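Local structure of alpha-glucosidase (Pseudoalteromonas sp. K8, 5HQA) at residues T55-Q60 with V83-A88; G94-V99 with E113-A118. The protein hydrolyses alpha-glucosides as a calcium-containing, chloride-activated enzyme of glycoside hydrolase family 97. One frame throughout, in Å; residues are numbered along the deposited sequence.

How the interactions relate
Both contacts belong to one antiparallel sheet of the N-terminal region, in two successive beta hairpins, and lie away from the calcium, magnesium and glycan sites. Interaction 1 pairs the outermost strand 53-67 with strand 75-89; interaction 2 pairs strand 95-104 with strand 107-114. Strands 75-89 and 95-104 are neighbours, so the contacts, with centres 12 Å apart, meet at F87 N to Y97 O (2.8 Å) and F87 O to T96 OG1 (2.7 Å). Both are partly buried. Interaction 1 has exposed residues in 55-60, and waters and polar side chains bridge one face beside the backbone pairing; interaction 2 has no fully exposed touching residue, and after V114 a glutamine amide replaces regular pairing.

Interaction 1: T55-Q60 with V83-A88; sequences TKVQQQ and VTVTFA. With FMT (formic acid), chain I.
T86, T84, T55, K56 and Q58 supply the backbone bonds that join 55-60 to 83-88, antiparallel strands whose segment axes come within 4.6 Å at 171°. K56-T86 and Q58-T84 are hydrogen-bonded pairs, V57-V85 and Q59-V83 non-hydrogen-bonded ones. T86 N to K56 O is 2.9 Å and nearly straight (177°). T86 O is taken by T55 N (2.9 Å) rather than K56 N, consistent with a classic beta bulge at T55-K56 opposite T86. Between the pairs, V57 CA approaches T84 O at 3.3 Å, a CA-H...O contact.

Apolar contact is modest. On the face carrying the valines, chi1 of 67° puts V83 CG1 between the backbone N and the carbonyl carbon and sends CG2, opposite the N, 4.0 Å from V57 CB. Near the other end, T55 CG2 meets the methyl of A88.

Water-mediated contacts occupy the face bearing K56, Q58, T84 and T86. The lysine and T86 side chains run alongside each other, and one water links K56 NZ to T86 OG1. A second accepts from Q58 NE2, donates to T84 O and also meets T86 OG1. A third donates to Q58 O, meets T84 OG1 and accepts from Q60 NE2, which also bonds O2 of a formic acid (2.9 Å), probably from the crystallisation liquor.

Strand 53-67 is outermost, whereas 75-89 has 95-104 on its far side. There V85 and F87 bond through their backbones to V99 and Y97, and T86 OG1 bonds to S98 OG, while V85 and F87 also pack on I14 of strand 10-15, in another sheet.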
loop_
_atom_site.group_PDB
_atom_site.type_symbol
_atom_site.label_atom_id
_atom_site.label_comp_id
_atom_site.label_asym_id
_atom_site.label_seq_id
_atom_site.Cartn_x
_atom_site.Cartn_y
_atom_site.Cartn_z
ATOM N N THR A 55 -19.428 -24.612 21.137
ATOM C CA THR A 55 -19.149 -25.581 22.184
ATOM C C THR A 55 -18.158 -25.080 23.222
ATOM O O THR A 55 -18.180 -25.574 24.357
ATOM C CB THR A 55 -18.596 -26.879 21.580
ATOM O OG1 THR A 55 -17.392 -26.587 20.866
ATOM C CG2 THR A 55 -19.601 -27.498 20.625
ATOM N N LYS A 56 -17.307 -24.116 22.869
ATOM C CA LYS A 56 -16.197 -23.708 23.715
ATOM C C LYS A 56 -15.768 -22.297 23.334
ATOM O O LYS A 56 -15.774 -21.942 22.150
ATOM C CB LYS A 56 -15.017 -24.680 23.560
ATOM C CG LYS A 56 -13.850 -24.426 24.485
ATOM C CD LYS A 56 -12.875 -25.594 24.490
ATOM C CE LYS A 56 -12.365 -25.885 23.105
ATOM N NZ LYS A 56 -11.531 -27.117 23.084
ATOM N N VAL A 57 -15.403 -21.496 24.339
ATOM C CA VAL A 57 -14.729 -20.223 24.115
ATOM C C VAL A 57 -13.474 -20.194 24.976
ATOM O O VAL A 57 -13.484 -20.657 26.123
ATOM C CB VAL A 57 -15.635 -19.005 24.409
ATOM C CG1 VAL A 57 -16.890 -19.056 23.548
ATOM C CG2 VAL A 57 -16.005 -18.929 25.868
ATOM N N GLN A 58 -12.386 -19.673 24.415
ATOM C CA GLN A 58 -11.118 -19.556 25.125
ATOM C C GLN A 58 -10.666 -18.107 25.070
ATOM O O GLN A 58 -10.428 -17.574 23.982
ATOM C CB GLN A 58 -10.071 -20.479 24.506
ATOM C CG GLN A 58 -10.489 -21.931 24.564
ATOM C CD GLN A 58 -9.515 -22.838 23.859
ATOM O OE1 GLN A 58 -8.524 -23.276 24.449
ATOM N NE2 GLN A 58 -9.781 -23.124 22.583
ATOM N N GLN A 59 -10.554 -17.475 26.234
ATOM C CA GLN A 59 -10.212 -16.063 26.339
ATOM C C GLN A 59 -8.752 -15.895 26.731
ATOM O O GLN A 59 -8.252 -16.590 27.621
ATOM C CB GLN A 59 -11.090 -15.366 27.379
ATOM C CG GLN A 59 -12.572 -15.524 27.138
ATOM C CD GLN A 59 -13.384 -15.097 28.345
ATOM O OE1 GLN A 59 -12.826 -14.703 29.375
ATOM N NE2 GLN A 59 -14.707 -15.172 28.228
ATOM N N GLN A 60 -8.078 -14.955 26.072
ATOM C CA GLN A 60 -6.732 -14.563 26.456
ATOM C C GLN A 60 -6.528 -13.123 26.010
ATOM O O GLN A 60 -7.422 -12.500 25.436
ATOM C CB GLN A 60 -5.681 -15.516 25.881
ATOM C CG GLN A 60 -5.667 -15.656 24.388
ATOM C CD GLN A 60 -5.020 -16.969 23.955
ATOM O OE1 GLN A 60 -3.995 -17.381 24.499
ATOM N NE2 GLN A 60 -5.633 -17.638 22.989
ATOM N N VAL A 83 -10.513 -13.927 21.762
ATOM C CA VAL A 83 -11.349 -15.080 22.075
ATOM C C VAL A 83 -11.323 -16.028 20.888
ATOM O O VAL A 83 -11.414 -15.602 19.732
ATOM C CB VAL A 83 -12.797 -14.689 22.445
ATOM C CG1 VAL A 83 -13.546 -14.108 21.244
ATOM C CG2 VAL A 83 -13.548 -15.912 23.040
ATOM N N THR A 84 -11.169 -17.317 21.175
ATOM C CA THR A 84 -11.307 -18.360 20.172
ATOM C C THR A 84 -12.629 -19.066 20.429
ATOM O O THR A 84 -12.849 -19.602 21.523
ATOM C CB THR A 84 -10.135 -19.335 20.221
ATOM O OG1 THR A 84 -8.913 -18.605 20.054
ATOM C CG2 THR A 84 -10.261 -20.360 19.105
ATOM N N VAL A 85 -13.515 -19.034 19.437
ATOM C CA VAL A 85 -14.851 -19.609 19.538
ATOM C C VAL A 85 -14.868 -20.876 18.704
ATOM O O VAL A 85 -14.570 -20.833 17.507
ATOM C CB VAL A 85 -15.924 -18.622 19.054
ATOM C CG1 VAL A 85 -17.302 -19.215 19.256
ATOM C CG2 VAL A 85 -15.785 -17.293 19.785
ATOM N N THR A 86 -15.199 -22.006 19.325
ATOM C CA THR A 86 -15.229 -23.281 18.622
ATOM C C THR A 86 -16.670 -23.636 18.292
ATOM O O THR A 86 -17.540 -23.588 19.171
ATOM C CB THR A 86 -14.585 -24.390 19.455
ATOM O OG1 THR A 86 -13.206 -24.077 19.653
ATOM C CG2 THR A 86 -14.686 -25.723 18.733
ATOM N N PHE A 87 -16.914 -23.977 17.028
ATOM C CA PHE A 87 -18.220 -24.387 16.533
ATOM C C PHE A 87 -18.167 -25.854 16.143
ATOM O O PHE A 87 -17.164 -26.324 15.595
ATOM C CB PHE A 87 -18.640 -23.579 15.304
ATOM C CG PHE A 87 -18.717 -22.102 15.536
ATOM C CD1 PHE A 87 -19.902 -21.514 15.959
ATOM C CD2 PHE A 87 -17.616 -21.294 15.309
ATOM C CE1 PHE A 87 -19.978 -20.146 16.166
ATOM C CE2 PHE A 87 -17.691 -19.928 15.510
ATOM C CZ PHE A 87 -18.873 -19.354 15.938
ATOM N N ALA A 88 -19.256 -26.572 16.383
ATOM C CA ALA A 88 -19.314 -27.968 15.986
ATOM C C ALA A 88 -20.714 -28.309 15.503
ATOM O O ALA A 88 -21.709 -27.797 16.025
ATOM C CB ALA A 88 -18.914 -28.901 17.133
HETATM C C FMT I . -6.447 -20.705 22.075
HETATM O O1 FMT I . -7.008 -21.267 21.134
HETATM O O2 FMT I . -5.248 -20.409 22.083
HETATM O O HOH W 1 -11.046 -26.487 20.189
HETATM O O HOH W 2 -12.415 -22.444 21.726
HETATM O O HOH W 3 -8.118 -17.325 22.355
#

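Interaction 2: G94-V99 with E113-A118; sequences GGTYSV and EVPKQA
Q117 CG sits between its backbone N and carbonyl carbon (chi1 57°), and the chain then runs extended, carrying the amide across to the main chain of T96. On the opposite segment, in the T96 conformer described, chi1 of -175° turns OG1 to F87 O on the neighbouring strand and leaves CG2 for P115, whose CG it meets at 3.8 Å with the two side chains at about a right angle; T96 has a second conformer, so this methyl contact is less certain.

The Q117 amide bonds to both polar backbone atoms of T96. OE1 accepts from T96 N at 3.0 Å, the donor tilted from the amide carbonyl plane, while NE2 donates to T96 O at 2.8 Å, in the carbonyl plane of T96 and close to the plane of its own amide. NE2 also donates to P115 O (3.0 Å), likewise near the amide plane, and a water donates to both OE1 and G94 O. Three protein bonds thus fix the rotation of the amide. With an alanine in place of Q117, T96 N, T96 O and P115 O would lose their bonds to the amide, and the chain after P115 would probably be held less firmly against 94-99.

Strands 95-104 and 107-114 form a beta hairpin, and the two segments lie at its open end. Regular antiparallel pairing persists at the hydrogen-bonded pair S98-E113, where E113 N to S98 O is 2.7 Å at 173° and S98 N bonds to E113 O. Past V114 the chain leaves the strand, and the side chain of Q117 bonds where main-chain pairing has ended.

Y97 CB touches V114 CG2 at 3.9 Å, while the Y97 ring meets those of F87 and F52. E113 OE2 forms salt bridges with R100 NE and R111 NE, side chains of the same hairpin.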
loop_
_atom_site.group_PDB
_atom_site.type_symbol
_atom_site.label_atom_id
_atom_site.label_comp_id
_atom_site.label_asym_id
_atom_site.label_seq_id
_atom_site.Cartn_x
_atom_site.Cartn_y
_atom_site.Cartn_z
ATOM N N GLY A 94 -21.213 -33.486 9.454
ATOM C CA GLY A 94 -20.800 -32.659 10.563
ATOM C C GLY A 94 -19.377 -32.167 10.393
ATOM O O GLY A 94 -18.721 -32.382 9.370
ATOM N N GLY A 95 -18.898 -31.490 11.425
ATOM C CA GLY A 95 -17.564 -30.934 11.378
ATOM C C GLY A 95 -17.355 -29.965 12.516
ATOM O O GLY A 95 -18.228 -29.762 13.370
ATOM N N THR A 96 -16.165 -29.380 12.529
ATOM C CA THR A 96 -15.852 -28.399 13.548
ATOM C C THR A 96 -14.875 -27.391 12.973
ATOM O O THR A 96 -14.058 -27.710 12.103
ATOM C CB THR A 96 -15.283 -29.057 14.814
ATOM O OG1 THR A 96 -15.089 -28.061 15.827
ATOM C CG2 THR A 96 -13.955 -29.746 14.522
ATOM N N TYR A 97 -14.999 -26.157 13.442
ATOM C CA TYR A 97 -14.042 -25.118 13.114
ATOM C C TYR A 97 -14.099 -24.083 14.217
ATOM O O TYR A 97 -15.052 -24.034 14.998
ATOM C CB TYR A 97 -14.300 -24.487 11.740
ATOM C CG TYR A 97 -15.532 -23.617 11.629
ATOM C CD1 TYR A 97 -16.751 -24.156 11.232
ATOM C CD2 TYR A 97 -15.463 -22.243 11.870
ATOM C CE1 TYR A 97 -17.882 -23.352 11.097
ATOM C CE2 TYR A 97 -16.583 -21.437 11.744
ATOM C CZ TYR A 97 -17.787 -21.996 11.355
ATOM O OH TYR A 97 -18.893 -21.194 11.223
ATOM N N SER A 98 -13.051 -23.278 14.289
ATOM C CA SER A 98 -12.986 -22.204 15.258
ATOM C C SER A 98 -12.788 -20.885 14.536
ATOM O O SER A 98 -12.285 -20.843 13.411
ATOM C CB SER A 98 -11.856 -22.436 16.268
ATOM O OG SER A 98 -12.105 -23.615 17.025
ATOM N N VAL A 99 -13.213 -19.805 15.178
ATOM C CA VAL A 99 -12.909 -18.459 14.715
ATOM C C VAL A 99 -12.213 -17.735 15.857
ATOM O O VAL A 99 -12.699 -17.748 16.996
ATOM C CB VAL A 99 -14.169 -17.707 14.254
ATOM C CG1 VAL A 99 -13.783 -16.356 13.687
ATOM C CG2 VAL A 99 -14.880 -18.495 13.165
ATOM N N GLU A 113 -10.017 -20.994 11.873
ATOM C CA GLU A 113 -9.014 -22.032 12.074
ATOM C C GLU A 113 -9.743 -23.363 11.987
ATOM O O GLU A 113 -10.521 -23.712 12.880
ATOM C CB GLU A 113 -8.283 -21.846 13.407
ATOM C CG GLU A 113 -7.513 -20.522 13.429
ATOM C CD GLU A 113 -6.874 -20.191 14.770
ATOM O OE1 GLU A 113 -6.928 -21.032 15.697
ATOM O OE2 GLU A 113 -6.317 -19.069 14.891
ATOM N N VAL A 114 -9.541 -24.070 10.881
ATOM C CA VAL A 114 -10.214 -25.339 10.622
ATOM C C VAL A 114 -9.231 -26.457 10.958
ATOM O O VAL A 114 -8.208 -26.592 10.270
ATOM C CB VAL A 114 -10.698 -25.444 9.172
ATOM C CG1 VAL A 114 -11.422 -26.770 8.969
ATOM C CG2 VAL A 114 -11.617 -24.286 8.857
ATOM N N PRO A 115 -9.498 -27.265 11.972
ATOM C CA PRO A 115 -8.524 -28.262 12.416
ATOM C C PRO A 115 -8.607 -29.538 11.593
ATOM O O PRO A 115 -9.560 -29.780 10.853
ATOM C CB PRO A 115 -8.961 -28.528 13.856
ATOM C CG PRO A 115 -10.470 -28.447 13.757
ATOM C CD PRO A 115 -10.726 -27.294 12.787
ATOM N N LYS A 116 -7.591 -30.379 11.771
ATOM C CA LYS A 116 -7.626 -31.729 11.227
ATOM C C LYS A 116 -8.883 -32.453 11.694
ATOM O O LYS A 116 -9.230 -32.417 12.879
ATOM C CB LYS A 116 -6.374 -32.496 11.665
ATOM C CG LYS A 116 -6.313 -33.937 11.179
ATOM C CD LYS A 116 -5.073 -34.631 11.720
ATOM C CE LYS A 116 -5.012 -36.077 11.277
ATOM N NZ LYS A 116 -3.871 -36.772 11.940
ATOM N N GLN A 117 -9.577 -33.094 10.752
ATOM C CA GLN A 117 -10.781 -33.844 11.082
ATOM C C GLN A 117 -11.084 -34.823 9.962
ATOM O O GLN A 117 -10.709 -34.612 8.807
ATOM C CB GLN A 117 -11.978 -32.921 11.307
ATOM C CG GLN A 117 -12.286 -32.019 10.140
ATOM C CD GLN A 117 -13.163 -30.867 10.562
ATOM O OE1 GLN A 117 -14.379 -31.013 10.691
ATOM N NE2 GLN A 117 -12.549 -29.714 10.807
ATOM N N ALA A 118 -11.795 -35.890 10.326
ATOM C CA ALA A 118 -12.086 -36.965 9.389
ATOM C C ALA A 118 -12.826 -36.431 8.167
ATOM O O ALA A 118 -13.780 -35.657 8.292
ATOM C CB ALA A 118 -12.906 -38.049 10.087
HETATM O O HOH W 4 -16.199 -32.064 8.642
#